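Local coordinates for putative uncharacterized protein (Xanthomonas campestris pv. campestris, PDB 3RQA) that is of unknown function but carries an atypical PilZ domain, a fold linked to cyclic di-GMP reception, and assembles into a tetramer through a helical bundle, at residues L18-L29 against L101-R112; A118-L128 against L139-S148. All coordinates share one frame; numbering follows the deposited sequence.

Both interactions belong to one six-stranded antiparallel barrel, the PilZ core of the chain. Interaction 1 comes first along the chain, and both its segments precede those of interaction 2. It pairs strand 24-34 with strand 101-107, and it also takes in the end of helix 12-19 and the start of strand 110-115. Interaction 2 is the hairpin of strands 124-129 and 139-150. Their centres lie about 14 Å apart. The two meet directly where Ile111 packs on Val127, Leu18 on Leu146 and Trp106 on Leu139. Strands 24-34 and 124-129 are also neighbours, and this closes the barrel. No other chain of the assembly touches either contact, so both serve the fold of the single domain and not the tetramer interface.

Interaction 1. Residues L18-L29 against L101-R112; sequences LFADTLSCELRL and LGTVHWSVRGIR
Phe19 lays one ring face over His105, whose ND1 sits above the ring centre, 3.5 Å from Phe19 CE2. The two rings are oblique, with planes at 48°. Leu18 CB covers the opposite face of Phe19, and Ser107 CB and Arg112 CB lie at its edge. Ser24 CB makes an off-centre CH-pi contact with the His105 ring.

Glu26 also reaches this region. Its CG is anti to the backbone N (chi1 175°) and the chain bends at chi2, which brings OE2 within 3.6 Å of Arg112 NH2 in a long salt bridge. The main acidic partner of Arg112 is Asp15 of helix 12-19, which meets NH1, so the two carboxylates probably share its charge.

Arg109 stretches out to the turn after the helix. Its NH1 and NH2 both donate to Ala20 O, at 2.8 Å and 2.9 Å, with the oxygen near the guanidinium plane. Thr22 CG2 covers one face of that group. Ser107 OG donates to Leu18 O at 2.8 Å and accepts from Arg109 N, forming an ST turn. A water joins Thr22 OG1, Leu23 O and Val108 N.

On the other side of the sheet, Leu29 CD2 presses against Val104 CG2 at 3.4 Å, a tight carbon contact. Trp106 lies on this side too and meets His175 of helix 165-185. Backbone bonds pair Cys25 with Trp106, Leu27 with Val104 and Leu29 with Gly102. This is antiparallel strand pairing in a PilZ beta-barrel, with an N-terminal helix packed beside it.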
loop_
_atom_site.group_PDB
_atom_site.type_symbol
_atom_site.label_atom_id
_atom_site.label_comp_id
_atom_site.label_asym_id
_atom_site.label_seq_id
_atom_site.Cartn_x
_atom_site.Cartn_y
_atom_site.Cartn_z
ATOM N N LEU C 18 14.186 -35.329 8.635
ATOM C CA LEU C 18 14.151 -34.026 7.990
ATOM C C LEU C 18 15.292 -33.693 7.034
ATOM O O LEU C 18 15.059 -33.114 5.974
ATOM C CB LEU C 18 14.069 -32.920 9.052
ATOM C CG LEU C 18 12.830 -32.887 9.958
ATOM C CD1 LEU C 18 12.938 -31.704 10.916
ATOM C CD2 LEU C 18 11.561 -32.794 9.118
ATOM N N PHE C 19 16.513 -34.075 7.389
ATOM C CA PHE C 19 17.661 -33.708 6.576
ATOM C C PHE C 19 18.440 -34.746 5.774
ATOM O O PHE C 19 19.213 -34.369 4.891
ATOM C CB PHE C 19 18.635 -32.935 7.454
ATOM C CG PHE C 19 17.970 -31.905 8.316
ATOM C CD1 PHE C 19 17.316 -30.818 7.742
ATOM C CD2 PHE C 19 17.982 -32.030 9.705
ATOM C CE1 PHE C 19 16.685 -29.866 8.537
ATOM C CE2 PHE C 19 17.354 -31.084 10.510
ATOM C CZ PHE C 19 16.703 -29.996 9.920
ATOM N N ALA C 20 18.259 -36.031 6.057
ATOM C CA ALA C 20 19.012 -37.035 5.317
ATOM C C ALA C 20 18.679 -37.069 3.820
ATOM O O ALA C 20 17.508 -37.043 3.425
ATOM C CB ALA C 20 18.792 -38.417 5.932
ATOM N N ASP C 21 19.723 -37.118 2.997
ATOM C CA ASP C 21 19.580 -37.200 1.540
ATOM C C ASP C 21 18.774 -36.074 0.891
ATOM O O ASP C 21 18.070 -36.288 -0.097
ATOM C CB ASP C 21 18.964 -38.553 1.136
ATOM C CG ASP C 21 19.786 -39.742 1.621
ATOM O OD1 ASP C 21 21.020 -39.612 1.703
ATOM O OD2 ASP C 21 19.201 -40.808 1.903
ATOM N N THR C 22 18.873 -34.878 1.449
ATOM C CA THR C 22 18.180 -33.737 0.884
ATOM C C THR C 22 18.926 -32.477 1.255
ATOM O O THR C 22 19.566 -32.413 2.304
ATOM C CB THR C 22 16.729 -33.628 1.382
ATOM O OG1 THR C 22 16.062 -32.610 0.632
ATOM C CG2 THR C 22 16.677 -33.271 2.866
ATOM N N LEU C 23 18.849 -31.480 0.383
ATOM C CA LEU C 23 19.526 -30.214 0.606
ATOM C C LEU C 23 19.029 -29.623 1.920
ATOM O O LEU C 23 17.840 -29.346 2.075
ATOM C CB LEU C 23 19.221 -29.251 -0.537
ATOM C CG LEU C 23 20.259 -28.167 -0.831
ATOM C CD1 LEU C 23 19.653 -27.129 -1.768
ATOM C CD2 LEU C 23 20.718 -27.508 0.461
ATOM N N SER C 24 19.944 -29.451 2.867
ATOM C CA SER C 24 19.602 -28.885 4.169
ATOM C C SER C 24 20.549 -27.747 4.407
ATOM O O SER C 24 21.755 -27.937 4.358
ATOM C CB SER C 24 19.774 -29.923 5.280
ATOM O OG SER C 24 18.863 -30.995 5.114
ATOM N N CYS C 25 20.001 -26.567 4.667
ATOM C CA CYS C 25 20.821 -25.385 4.895
ATOM C C CYS C 25 20.773 -24.899 6.340
ATOM O O CYS C 25 19.709 -24.872 6.973
ATOM C CB CYS C 25 20.373 -24.250 3.964
ATOM S SG CYS C 25 20.399 -24.664 2.204
ATOM N N GLU C 26 21.946 -24.522 6.848
ATOM C CA GLU C 26 22.098 -24.004 8.203
ATOM C C GLU C 26 22.287 -22.504 8.054
ATOM O O GLU C 26 23.324 -22.062 7.577
ATOM C CB GLU C 26 23.338 -24.617 8.856
ATOM C CG GLU C 26 23.686 -24.082 10.246
ATOM C CD GLU C 26 22.834 -24.688 11.349
ATOM O OE1 GLU C 26 23.177 -24.481 12.534
ATOM O OE2 GLU C 26 21.826 -25.368 11.038
ATOM N N LEU C 27 21.291 -21.717 8.441
ATOM C CA LEU C 27 21.409 -20.273 8.322
ATOM C C LEU C 27 20.693 -19.512 9.443
ATOM O O LEU C 27 19.931 -20.090 10.226
ATOM C CB LEU C 27 20.860 -19.810 6.973
ATOM C CG LEU C 27 19.353 -19.974 6.741
ATOM C CD1 LEU C 27 18.888 -19.061 5.602
ATOM C CD2 LEU C 27 19.050 -21.430 6.432
ATOM N N ARG C 28 20.944 -18.210 9.506
ATOM C CA ARG C 28 20.332 -17.352 10.506
ATOM C C ARG C 28 19.324 -16.433 9.835
ATOM O O ARG C 28 19.635 -15.768 8.848
ATOM C CB ARG C 28 21.402 -16.521 11.228
ATOM C CG ARG C 28 20.847 -15.405 12.115
ATOM C CD ARG C 28 21.944 -14.742 12.950
ATOM N NE ARG C 28 22.508 -15.662 13.934
ATOM C CZ ARG C 28 21.914 -15.993 15.077
ATOM N NH1 ARG C 28 20.735 -15.475 15.388
ATOM N NH2 ARG C 28 22.488 -16.860 15.903
ATOM N N LEU C 29 18.111 -16.403 10.369
ATOM C CA LEU C 29 17.075 -15.541 9.816
ATOM C C LEU C 29 15.911 -15.488 10.796
ATOM O O LEU C 29 15.809 -16.329 11.690
ATOM C CB LEU C 29 16.588 -16.076 8.462
ATOM C CG LEU C 29 15.538 -17.195 8.435
ATOM C CD1 LEU C 29 15.022 -17.363 7.018
ATOM C CD2 LEU C 29 16.123 -18.484 8.944
ATOM N N LEU C 101 15.669 -13.322 15.572
ATOM C CA LEU C 101 16.719 -13.894 14.740
ATOM C C LEU C 101 17.234 -15.190 15.357
ATOM O O LEU C 101 17.477 -15.264 16.562
ATOM C CB LEU C 101 17.876 -12.914 14.617
ATOM C CG LEU C 101 17.940 -12.055 13.365
ATOM C CD1 LEU C 101 19.079 -11.052 13.507
ATOM C CD2 LEU C 101 18.154 -12.956 12.151
ATOM N N GLY C 102 17.413 -16.211 14.532
ATOM C CA GLY C 102 17.908 -17.466 15.056
ATOM C C GLY C 102 18.576 -18.354 14.022
ATOM O O GLY C 102 18.312 -18.256 12.824
ATOM N N THR C 103 19.466 -19.216 14.498
ATOM C CA THR C 103 20.153 -20.141 13.623
ATOM C C THR C 103 19.197 -21.306 13.456
ATOM O O THR C 103 18.646 -21.809 14.435
ATOM C CB THR C 103 21.471 -20.627 14.244
ATOM O OG1 THR C 103 22.322 -19.497 14.486
ATOM C CG2 THR C 103 22.172 -21.598 13.303
ATOM N N VAL C 104 18.977 -21.705 12.212
ATOM C CA VAL C 104 18.061 -22.794 11.913
ATOM C C VAL C 104 18.658 -23.728 10.859
ATOM O O VAL C 104 19.607 -23.365 10.165
ATOM C CB VAL C 104 16.707 -22.234 11.384
ATOM C CG1 VAL C 104 16.206 -21.139 12.308
ATOM C CG2 VAL C 104 16.874 -21.683 9.965
ATOM N N HIS C 105 18.104 -24.936 10.768
ATOM C CA HIS C 105 18.526 -25.913 9.784
ATOM C C HIS C 105 17.253 -26.164 8.993
ATOM O O HIS C 105 16.299 -26.775 9.484
ATOM C CB HIS C 105 19.025 -27.200 10.441
ATOM C CG HIS C 105 20.048 -27.930 9.623
ATOM N ND1 HIS C 105 20.231 -29.293 9.701
ATOM C CD2 HIS C 105 20.942 -27.482 8.710
ATOM C CE1 HIS C 105 21.192 -29.654 8.868
ATOM N NE2 HIS C 105 21.639 -28.574 8.255
ATOM N N TRP C 106 17.261 -25.693 7.755
ATOM C CA TRP C 106 16.105 -25.750 6.873
ATOM C C TRP C 106 16.239 -26.629 5.625
ATOM O O TRP C 106 17.203 -26.508 4.867
ATOM C CB TRP C 106 15.795 -24.302 6.465
ATOM C CG TRP C 106 14.503 -24.030 5.787
ATOM C CD1 TRP C 106 13.417 -24.854 5.701
ATOM C CD2 TRP C 106 14.124 -22.795 5.169
ATOM N NE1 TRP C 106 12.380 -24.206 5.071
ATOM C CE2 TRP C 106 12.788 -22.940 4.733
ATOM C CE3 TRP C 106 14.784 -21.579 4.940
ATOM C CZ2 TRP C 106 12.094 -21.905 4.079
ATOM C CZ3 TRP C 106 14.095 -20.551 4.287
ATOM C CH2 TRP C 106 12.765 -20.724 3.865
ATOM N N SER C 107 15.259 -27.507 5.421
ATOM C CA SER C 107 15.209 -28.374 4.243
ATOM C C SER C 107 13.770 -28.294 3.724
ATOM O O SER C 107 12.912 -27.678 4.348
ATOM C CB SER C 107 15.549 -29.834 4.591
ATOM O OG SER C 107 14.406 -30.549 5.044
ATOM N N VAL C 108 13.517 -28.918 2.584
ATOM C CA VAL C 108 12.198 -28.920 1.982
ATOM C C VAL C 108 11.197 -29.659 2.867
ATOM O O VAL C 108 10.001 -29.392 2.810
ATOM C CB VAL C 108 12.239 -29.604 0.588
ATOM C CG1 VAL C 108 12.572 -31.071 0.742
ATOM C CG2 VAL C 108 10.912 -29.441 -0.127
ATOM N N ARG C 109 11.696 -30.578 3.686
ATOM C CA ARG C 109 10.854 -31.385 4.570
ATOM C C ARG C 109 10.434 -30.729 5.877
ATOM O O ARG C 109 9.322 -30.953 6.363
ATOM C CB ARG C 109 11.559 -32.691 4.925
ATOM C CG ARG C 109 11.877 -33.584 3.747
ATOM C CD ARG C 109 12.606 -34.827 4.222
ATOM N NE ARG C 109 13.247 -35.538 3.124
ATOM C CZ ARG C 109 14.423 -36.141 3.229
ATOM N NH1 ARG C 109 15.076 -36.113 4.386
ATOM N NH2 ARG C 109 14.954 -36.756 2.176
ATOM N N GLY C 110 11.338 -29.945 6.455
ATOM C CA GLY C 110 11.061 -29.289 7.723
ATOM C C GLY C 110 12.188 -28.380 8.175
ATOM O O GLY C 110 13.058 -27.998 7.379
ATOM N N ILE C 111 12.183 -28.045 9.463
ATOM C CA ILE C 111 13.182 -27.148 10.020
ATOM C C ILE C 111 13.487 -27.409 11.498
ATOM O O ILE C 111 12.642 -27.875 12.260
ATOM C CB ILE C 111 12.720 -25.663 9.830
ATOM C CG1 ILE C 111 13.814 -24.689 10.265
ATOM C CG2 ILE C 111 11.444 -25.407 10.618
ATOM C CD1 ILE C 111 13.510 -23.242 9.873
ATOM N N ARG C 112 14.724 -27.122 11.879
ATOM C CA ARG C 112 15.177 -27.269 13.250
ATOM C C ARG C 112 15.483 -25.847 13.683
ATOM O O ARG C 112 16.369 -25.200 13.111
ATOM C CB ARG C 112 16.453 -28.099 13.309
ATOM C CG ARG C 112 17.074 -28.229 14.692
ATOM C CD ARG C 112 18.315 -29.129 14.637
ATOM N NE ARG C 112 19.510 -28.417 14.185
ATOM C CZ ARG C 112 20.489 -28.962 13.465
ATOM N NH1 ARG C 112 20.431 -30.238 13.096
ATOM N NH2 ARG C 112 21.543 -28.234 13.128
HETATM O O HOH W 1 15.676 -29.982 1.054
#

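Interaction 2. Residues A118-L128 against L139-S148; sequences AHPPGTTGSVL and LQLPADVLAS
Thr124 and Asp144 lie side by side and point the same way from a non-hydrogen-bonded pair. Thr124 OG1 is anti to the carbonyl carbon (chi1 -71°). From there it gives a weak hydrogen bond to Asp144 OD2 at 3.3 Å.

Leu128 and Gln140 repeat this side-by-side pattern near the other end of the hairpin. The leucine branch runs along the amide, with Leu128 CG 3.8 Å from Gln140 OE1. Between these pairs, Ser126 sets its OG beside Pro142 CA. That hydroxyl is buried and has no partner in the model. Ala37 and Pro39 also touch Ser126.

The other face of the sheet is apolar. Val127 CG2 meets Ala143 CB there at 4.1 Å.

Val145 fits into the bend of segment 118-128. CG1 rests near His119 O and Pro121 CA, while CG2 packs on Thr123 CB at 3.7 Å. Residues Pro120 to Thr123 form a type II turn. Pro120 O accepts from both the N and the OG1 of Thr123, the latter at 2.6 Å. Gly122 N donates to Val145 O at 2.7 Å, on a lone pair in the carbonyl plane. Thr123 O takes the N-H of Val145 in return. Further on, Leu146 and Ala147 form a classic beta bulge facing Trp158. Leu146 turns to helix 12-19, where it meets Ala14 and Glu17. At Ser148 the hydroxyl accepts a weak bond from His119 N, 3.5 Å away.

Paired backbone bonds also join Gly125 with Ala143 and Val127 with Leu141. The chemistry implies that the hairpin is held mainly by its backbone, with weak polar side-chain bonds and apolar packing added.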
loop_
_atom_site.group_PDB
_atom_site.type_symbol
_atom_site.label_atom_id
_atom_site.label_comp_id
_atom_site.label_asym_id
_atom_site.label_seq_id
_atom_site.Cartn_x
_atom_site.Cartn_y
_atom_site.Cartn_z
ATOM N N ALA C 118 9.309 -25.187 25.064
ATOM C CA ALA C 118 9.341 -26.503 24.444
ATOM C C ALA C 118 7.917 -26.889 24.077
ATOM O O ALA C 118 6.955 -26.303 24.575
ATOM C CB ALA C 118 9.929 -27.533 25.408
ATOM N N HIS C 119 7.784 -27.872 23.196
ATOM C CA HIS C 119 6.476 -28.354 22.776
ATOM C C HIS C 119 6.628 -29.833 22.498
ATOM O O HIS C 119 7.454 -30.227 21.684
ATOM C CB HIS C 119 6.017 -27.632 21.514
ATOM C CG HIS C 119 5.420 -26.288 21.775
ATOM N ND1 HIS C 119 4.159 -26.127 22.310
ATOM C CD2 HIS C 119 5.915 -25.041 21.593
ATOM C CE1 HIS C 119 3.902 -24.839 22.445
ATOM N NE2 HIS C 119 4.951 -24.158 22.018
ATOM N N PRO C 120 5.827 -30.673 23.166
ATOM C CA PRO C 120 5.924 -32.114 22.955
ATOM C C PRO C 120 5.718 -32.545 21.512
ATOM O O PRO C 120 4.949 -31.925 20.765
ATOM C CB PRO C 120 4.846 -32.668 23.884
ATOM C CG PRO C 120 3.805 -31.581 23.868
ATOM C CD PRO C 120 4.656 -30.343 24.001
ATOM N N PRO C 121 6.431 -33.601 21.090
ATOM C CA PRO C 121 6.267 -34.077 19.717
ATOM C C PRO C 121 4.793 -34.383 19.491
ATOM O O PRO C 121 4.128 -34.941 20.363
ATOM C CB PRO C 121 7.162 -35.320 19.660
ATOM C CG PRO C 121 7.410 -35.674 21.081
ATOM C CD PRO C 121 7.486 -34.354 21.778
ATOM N N GLY C 122 4.279 -33.980 18.336
ATOM C CA GLY C 122 2.880 -34.206 18.045
ATOM C C GLY C 122 2.142 -32.880 18.052
ATOM O O GLY C 122 1.054 -32.765 17.497
ATOM N N THR C 123 2.728 -31.874 18.691
ATOM C CA THR C 123 2.102 -30.559 18.721
ATOM C C THR C 123 2.010 -30.068 17.282
ATOM O O THR C 123 2.945 -30.210 16.500
ATOM C CB THR C 123 2.923 -29.552 19.546
ATOM O OG1 THR C 123 3.145 -30.082 20.858
ATOM C CG2 THR C 123 2.175 -28.236 19.673
ATOM N N THR C 124 0.865 -29.508 16.937
ATOM C CA THR C 124 0.643 -29.012 15.594
ATOM C C THR C 124 0.668 -27.503 15.634
ATOM O O THR C 124 0.348 -26.902 16.665
ATOM C CB THR C 124 -0.721 -29.497 15.048
ATOM O OG1 THR C 124 -0.644 -30.905 14.784
ATOM C CG2 THR C 124 -1.091 -28.769 13.762
ATOM N N GLY C 125 1.056 -26.893 14.519
ATOM C CA GLY C 125 1.106 -25.443 14.458
ATOM C C GLY C 125 1.683 -24.901 13.160
ATOM O O GLY C 125 1.592 -25.525 12.111
ATOM N N SER C 126 2.279 -23.725 13.236
ATOM C CA SER C 126 2.865 -23.118 12.057
ATOM C C SER C 126 4.245 -22.547 12.281
ATOM O O SER C 126 4.491 -21.850 13.260
ATOM C CB SER C 126 1.955 -22.021 11.523
ATOM O OG SER C 126 0.790 -22.590 10.954
ATOM N N VAL C 127 5.153 -22.876 11.374
ATOM C CA VAL C 127 6.507 -22.344 11.417
ATOM C C VAL C 127 6.401 -20.974 10.740
ATOM O O VAL C 127 5.833 -20.874 9.654
ATOM C CB VAL C 127 7.481 -23.230 10.594
ATOM C CG1 VAL C 127 8.740 -22.465 10.269
ATOM C CG2 VAL C 127 7.813 -24.499 11.363
ATOM N N LEU C 128 6.893 -19.925 11.391
ATOM C CA LEU C 128 6.874 -18.583 10.799
ATOM C C LEU C 128 8.304 -18.230 10.425
ATOM O O LEU C 128 9.226 -18.418 11.222
ATOM C CB LEU C 128 6.297 -17.543 11.770
ATOM C CG LEU C 128 4.763 -17.427 11.751
ATOM C CD1 LEU C 128 4.139 -18.751 12.186
ATOM C CD2 LEU C 128 4.312 -16.309 12.683
ATOM N N LEU C 139 6.671 -16.162 5.636
ATOM C CA LEU C 139 6.288 -17.407 5.010
ATOM C C LEU C 139 5.753 -18.229 6.194
ATOM O O LEU C 139 6.460 -18.412 7.192
ATOM C CB LEU C 139 7.511 -18.093 4.398
ATOM C CG LEU C 139 7.291 -19.452 3.718
ATOM C CD1 LEU C 139 6.509 -19.269 2.403
ATOM C CD2 LEU C 139 8.641 -20.118 3.454
ATOM N N GLN C 140 4.505 -18.680 6.116
ATOM C CA GLN C 140 3.965 -19.490 7.200
ATOM C C GLN C 140 3.737 -20.874 6.647
ATOM O O GLN C 140 3.140 -21.028 5.587
ATOM C CB GLN C 140 2.647 -18.923 7.730
ATOM C CG GLN C 140 2.770 -17.543 8.346
ATOM C CD GLN C 140 1.688 -17.270 9.379
ATOM O OE1 GLN C 140 1.613 -16.178 9.939
ATOM N NE2 GLN C 140 0.854 -18.266 9.642
ATOM N N LEU C 141 4.225 -21.878 7.361
ATOM C CA LEU C 141 4.088 -23.258 6.930
ATOM C C LEU C 141 3.569 -24.185 8.037
ATOM O O LEU C 141 4.246 -24.402 9.046
ATOM C CB LEU C 141 5.441 -23.784 6.438
ATOM C CG LEU C 141 6.106 -23.035 5.272
ATOM C CD1 LEU C 141 7.418 -23.727 4.894
ATOM C CD2 LEU C 141 5.164 -22.993 4.086
ATOM N N PRO C 142 2.346 -24.714 7.877
ATOM C CA PRO C 142 1.770 -25.623 8.874
ATOM C C PRO C 142 2.766 -26.765 9.094
ATOM O O PRO C 142 3.366 -27.253 8.138
ATOM C CB PRO C 142 0.490 -26.098 8.205
ATOM C CG PRO C 142 0.048 -24.870 7.462
ATOM C CD PRO C 142 1.347 -24.349 6.857
ATOM N N ALA C 143 2.951 -27.176 10.347
ATOM C CA ALA C 143 3.900 -28.241 10.656
ATOM C C ALA C 143 3.596 -28.958 11.970
ATOM O O ALA C 143 2.835 -28.465 12.799
ATOM C CB ALA C 143 5.307 -27.668 10.705
ATOM N N ASP C 144 4.200 -30.128 12.146
ATOM C CA ASP C 144 4.032 -30.908 13.361
ATOM C C ASP C 144 5.398 -31.064 14.035
ATOM O O ASP C 144 6.441 -31.108 13.375
ATOM C CB ASP C 144 3.432 -32.284 13.053
ATOM C CG ASP C 144 1.972 -32.202 12.611
ATOM O OD1 ASP C 144 1.293 -33.252 12.541
ATOM O OD2 ASP C 144 1.494 -31.084 12.325
ATOM N N VAL C 145 5.391 -31.113 15.359
ATOM C CA VAL C 145 6.630 -31.276 16.103
ATOM C C VAL C 145 7.027 -32.753 16.103
ATOM O O VAL C 145 6.283 -33.597 16.606
ATOM C CB VAL C 145 6.466 -30.809 17.570
ATOM C CG1 VAL C 145 7.769 -31.026 18.334
ATOM C CG2 VAL C 145 6.052 -29.343 17.607
ATOM N N LEU C 146 8.190 -33.052 15.526
ATOM C CA LEU C 146 8.710 -34.418 15.477
ATOM C C LEU C 146 9.487 -34.687 16.761
ATOM O O LEU C 146 9.356 -35.751 17.368
ATOM C CB LEU C 146 9.680 -34.607 14.302
ATOM C CG LEU C 146 9.275 -34.592 12.829
ATOM C CD1 LEU C 146 10.489 -35.007 12.011
ATOM C CD2 LEU C 146 8.147 -35.553 12.560
ATOM N N ALA C 147 10.313 -33.718 17.153
ATOM C CA ALA C 147 11.120 -33.845 18.356
ATOM C C ALA C 147 11.278 -32.518 19.083
ATOM O O ALA C 147 11.230 -31.446 18.471
ATOM C CB ALA C 147 12.476 -34.398 18.011
ATOM N N SER C 148 11.477 -32.615 20.394
ATOM C CA SER C 148 11.650 -31.471 21.276
ATOM C C SER C 148 12.716 -31.828 22.307
ATOM O O SER C 148 12.586 -32.824 23.028
ATOM C CB SER C 148 10.338 -31.153 21.996
ATOM O OG SER C 148 10.485 -30.036 22.850
#